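Local coordinates for protein serine-tRNA ligase (Naegleria fowleri, PDB 6BLJ) that probably attaches serine to its cognate tRNA in the cytosol, activating the amino acid with ATP as a class II aminoacyl-tRNA synthetase, at residues I194-A202 with G214-V222. Residues are numbered along the deposited sequence; the frame is centred on the assembly and turned at random.
Sequences IMRKLGGLA and GYFLLGDLV
Leu201 and Ala202 lie antiparallel to Leu217 and Phe216, forming a short two-stranded antiparallel sheet whose strands are linked through helix 203-210. Ala202 and Phe216 are the hydrogen-bonded pair: Ala202 N reaches Phe216 O at 3.0 Å, and Phe216 N returns to Ala202 O at 3.2 Å. A third bond, from Leu218 N to Gly200 O at 2.9 Å, lies just beyond the non-hydrogen-bonded pair Leu201-Leu217. Before the strand, Gly199, with positive phi, ends helix 191-197 in a Schellman motif and turns the chain toward its partner.

Leu221, in the first turn of helix 220-238, puts one methyl on Met195 of helix 191-197 and the other on Leu198. Its CD1 meets the extended Met195 chain at CG (3.7 Å), and its CD2 touches Leu198 CD1, the two leucines crossing at about a right angle. Leu201 CD1 comes alongside Phe216 O (3.6 Å) and Tyr215 CB, a reach set by a chi1 of 177° that puts CG opposite the amide nitrogen. On the other face, Ala202 CB touches both Phe216 CB and Leu218 CD1, 4.1 Å from the latter.

Phe291 of the second subunit packs on the face carrying Ala202 and Phe216, meeting the Phe216 ring edge-to-face. A strand of that subunit pairs antiparallel with Leu217 and Leu218, carrying the sheet across the interface. The element leads into helix 220-238, which with strand 242-245 probably corresponds to motif 1, the dimer-interface motif of class II synthetases.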
loop_
_atom_site.group_PDB
_atom_site.type_symbol
_atom_site.label_atom_id
_atom_site.label_comp_id
_atom_site.label_asym_id
_atom_site.label_seq_id
_atom_site.Cartn_x
_atom_site.Cartn_y
_atom_site.Cartn_z
ATOM N N ILE A 194 -29.459 -12.497 -14.335
ATOM C CA ILE A 194 -30.785 -12.166 -13.818
ATOM C C ILE A 194 -30.908 -10.666 -13.587
ATOM O O ILE A 194 -31.875 -10.030 -14.028
ATOM C CB ILE A 194 -31.058 -12.953 -12.523
ATOM C CG1 ILE A 194 -31.108 -14.454 -12.821
ATOM C CG2 ILE A 194 -32.341 -12.471 -11.893
ATOM C CD1 ILE A 194 -31.109 -15.337 -11.574
ATOM N N MET A 195 -29.934 -10.076 -12.881
ATOM C CA MET A 195 -30.032 -8.655 -12.545
ATOM C C MET A 195 -29.998 -7.781 -13.797
ATOM O O MET A 195 -30.713 -6.775 -13.882
ATOM C CB MET A 195 -28.907 -8.255 -11.585
ATOM C CG MET A 195 -29.034 -8.902 -10.216
ATOM S SD MET A 195 -27.782 -8.307 -9.057
ATOM C CE MET A 195 -28.331 -9.149 -7.569
ATOM N N ARG A 196 -29.187 -8.154 -14.784
ATOM C CA ARG A 196 -29.175 -7.404 -16.039
ATOM C C ARG A 196 -30.489 -7.573 -16.796
ATOM O O ARG A 196 -30.983 -6.619 -17.418
ATOM C CB ARG A 196 -27.995 -7.840 -16.914
ATOM C CG ARG A 196 -26.631 -7.288 -16.455
ATOM C CD ARG A 196 -25.492 -7.776 -17.360
ATOM N NE ARG A 196 -24.216 -7.177 -16.979
ATOM C CZ ARG A 196 -23.040 -7.692 -17.323
ATOM N NH1 ARG A 196 -22.992 -8.813 -18.039
ATOM N NH2 ARG A 196 -21.916 -7.102 -16.944
ATOM N N LYS A 197 -31.059 -8.783 -16.779
ATOM C CA LYS A 197 -32.337 -8.998 -17.456
ATOM C C LYS A 197 -33.466 -8.230 -16.776
ATOM O O LYS A 197 -34.470 -7.908 -17.421
ATOM C CB LYS A 197 -32.656 -10.493 -17.526
ATOM C CG LYS A 197 -31.908 -11.238 -18.629
ATOM C CD LYS A 197 -32.041 -12.761 -18.487
ATOM C CE LYS A 197 -33.470 -13.233 -18.731
ATOM N NZ LYS A 197 -33.921 -12.894 -20.111
ATOM N N LEU A 198 -33.339 -7.960 -15.476
ATOM C CA LEU A 198 -34.281 -7.087 -14.785
ATOM C C LEU A 198 -34.062 -5.616 -15.110
ATOM O O LEU A 198 -34.903 -4.791 -14.741
ATOM C CB LEU A 198 -34.189 -7.279 -13.267
ATOM C CG LEU A 198 -34.589 -8.641 -12.694
ATOM C CD1 LEU A 198 -34.149 -8.761 -11.233
ATOM C CD2 LEU A 198 -36.093 -8.882 -12.841
ATOM N N GLY A 199 -32.969 -5.269 -15.786
ATOM C CA GLY A 199 -32.625 -3.868 -15.953
ATOM C C GLY A 199 -32.156 -3.212 -14.671
ATOM O O GLY A 199 -32.276 -1.995 -14.525
ATOM N N GLY A 200 -31.615 -3.986 -13.735
ATOM C CA GLY A 200 -31.322 -3.440 -12.424
ATOM C C GLY A 200 -29.857 -3.263 -12.087
ATOM O O GLY A 200 -29.531 -2.891 -10.960
ATOM N N LEU A 201 -28.960 -3.548 -13.027
ATOM C CA LEU A 201 -27.537 -3.559 -12.716
ATOM C C LEU A 201 -26.754 -2.992 -13.880
ATOM O O LEU A 201 -26.872 -3.485 -15.008
ATOM C CB LEU A 201 -27.051 -4.974 -12.398
ATOM C CG LEU A 201 -25.557 -5.153 -12.118
ATOM C CD1 LEU A 201 -25.169 -4.347 -10.893
ATOM C CD2 LEU A 201 -25.186 -6.642 -11.936
ATOM N N ALA A 202 -25.923 -1.990 -13.597
ATOM C CA ALA A 202 -25.081 -1.338 -14.602
ATOM C C ALA A 202 -23.620 -1.436 -14.166
ATOM O O ALA A 202 -23.088 -0.524 -13.531
ATOM C CB ALA A 202 -25.510 0.113 -14.793
ATOM N N GLY A 214 -16.869 -1.632 -9.774
ATOM C CA GLY A 214 -17.886 -0.610 -9.517
ATOM C C GLY A 214 -19.226 -0.957 -10.144
ATOM O O GLY A 214 -19.306 -1.566 -11.214
ATOM N N TYR A 215 -20.312 -0.545 -9.480
ATOM C CA TYR A 215 -21.643 -0.863 -9.987
ATOM C C TYR A 215 -22.626 0.239 -9.623
ATOM O O TYR A 215 -22.482 0.905 -8.596
ATOM C CB TYR A 215 -22.161 -2.223 -9.443
ATOM C CG TYR A 215 -22.360 -2.254 -7.924
ATOM C CD1 TYR A 215 -21.272 -2.446 -7.063
ATOM C CD2 TYR A 215 -23.633 -2.120 -7.358
ATOM C CE1 TYR A 215 -21.445 -2.483 -5.668
ATOM C CE2 TYR A 215 -23.824 -2.172 -5.959
ATOM C CZ TYR A 215 -22.722 -2.343 -5.133
ATOM O OH TYR A 215 -22.878 -2.382 -3.772
ATOM N N PHE A 216 -23.628 0.429 -10.484
ATOM C CA PHE A 216 -24.879 1.089 -10.112
ATOM C C PHE A 216 -25.968 0.034 -10.002
ATOM O O PHE A 216 -26.045 -0.865 -10.843
ATOM C CB PHE A 216 -25.358 2.120 -11.148
ATOM C CG PHE A 216 -24.481 3.340 -11.298
ATOM C CD1 PHE A 216 -24.899 4.582 -10.804
ATOM C CD2 PHE A 216 -23.296 3.269 -12.004
ATOM C CE1 PHE A 216 -24.106 5.736 -10.989
ATOM C CE2 PHE A 216 -22.475 4.418 -12.189
ATOM C CZ PHE A 216 -22.889 5.650 -11.691
ATOM N N LEU A 217 -26.808 0.153 -8.975
ATOM C CA LEU A 217 -28.014 -0.653 -8.835
ATOM C C LEU A 217 -29.215 0.233 -9.150
ATOM O O LEU A 217 -29.245 1.410 -8.766
ATOM C CB LEU A 217 -28.119 -1.239 -7.417
ATOM C CG LEU A 217 -28.793 -2.604 -7.217
ATOM C CD1 LEU A 217 -27.968 -3.712 -7.866
ATOM C CD2 LEU A 217 -29.027 -2.908 -5.732
ATOM N N LEU A 218 -30.198 -0.316 -9.890
ATOM C CA LEU A 218 -31.359 0.470 -10.333
ATOM C C LEU A 218 -32.700 -0.199 -10.020
ATOM O O LEU A 218 -32.835 -1.424 -10.065
ATOM C CB LEU A 218 -31.327 0.748 -11.854
ATOM C CG LEU A 218 -30.157 1.599 -12.390
ATOM C CD1 LEU A 218 -28.971 0.710 -12.664
ATOM C CD2 LEU A 218 -30.541 2.384 -13.633
ATOM N N GLY A 219 -33.712 0.635 -9.765
ATOM C CA GLY A 219 -35.093 0.160 -9.764
ATOM C C GLY A 219 -35.432 -0.720 -8.576
ATOM O O GLY A 219 -35.057 -0.442 -7.430
ATOM N N ASP A 220 -36.175 -1.798 -8.845
ATOM C CA ASP A 220 -36.705 -2.603 -7.744
ATOM C C ASP A 220 -35.586 -3.253 -6.920
ATOM O O ASP A 220 -35.751 -3.479 -5.714
ATOM C CB ASP A 220 -37.663 -3.665 -8.291
ATOM C CG ASP A 220 -38.961 -3.067 -8.847
ATOM O OD1 ASP A 220 -39.326 -1.923 -8.506
ATOM O OD2 ASP A 220 -39.625 -3.748 -9.639
ATOM N N LEU A 221 -34.431 -3.529 -7.535
ATOM C CA LEU A 221 -33.317 -4.103 -6.780
ATOM C C LEU A 221 -32.832 -3.146 -5.695
ATOM O O LEU A 221 -32.454 -3.579 -4.597
ATOM C CB LEU A 221 -32.173 -4.455 -7.731
ATOM C CG LEU A 221 -32.386 -5.690 -8.618
ATOM C CD1 LEU A 221 -31.117 -5.949 -9.443
ATOM C CD2 LEU A 221 -32.788 -6.919 -7.798
ATOM N N VAL A 222 -32.826 -1.842 -5.985
ATOM C CA VAL A 222 -32.535 -0.846 -4.951
ATOM C C VAL A 222 -33.564 -0.937 -3.823
ATOM O O VAL A 222 -33.219 -0.927 -2.630
ATOM C CB VAL A 222 -32.506 0.569 -5.559
ATOM C CG1 VAL A 222 -32.311 1.630 -4.465
ATOM C CG2 VAL A 222 -31.419 0.688 -6.636
#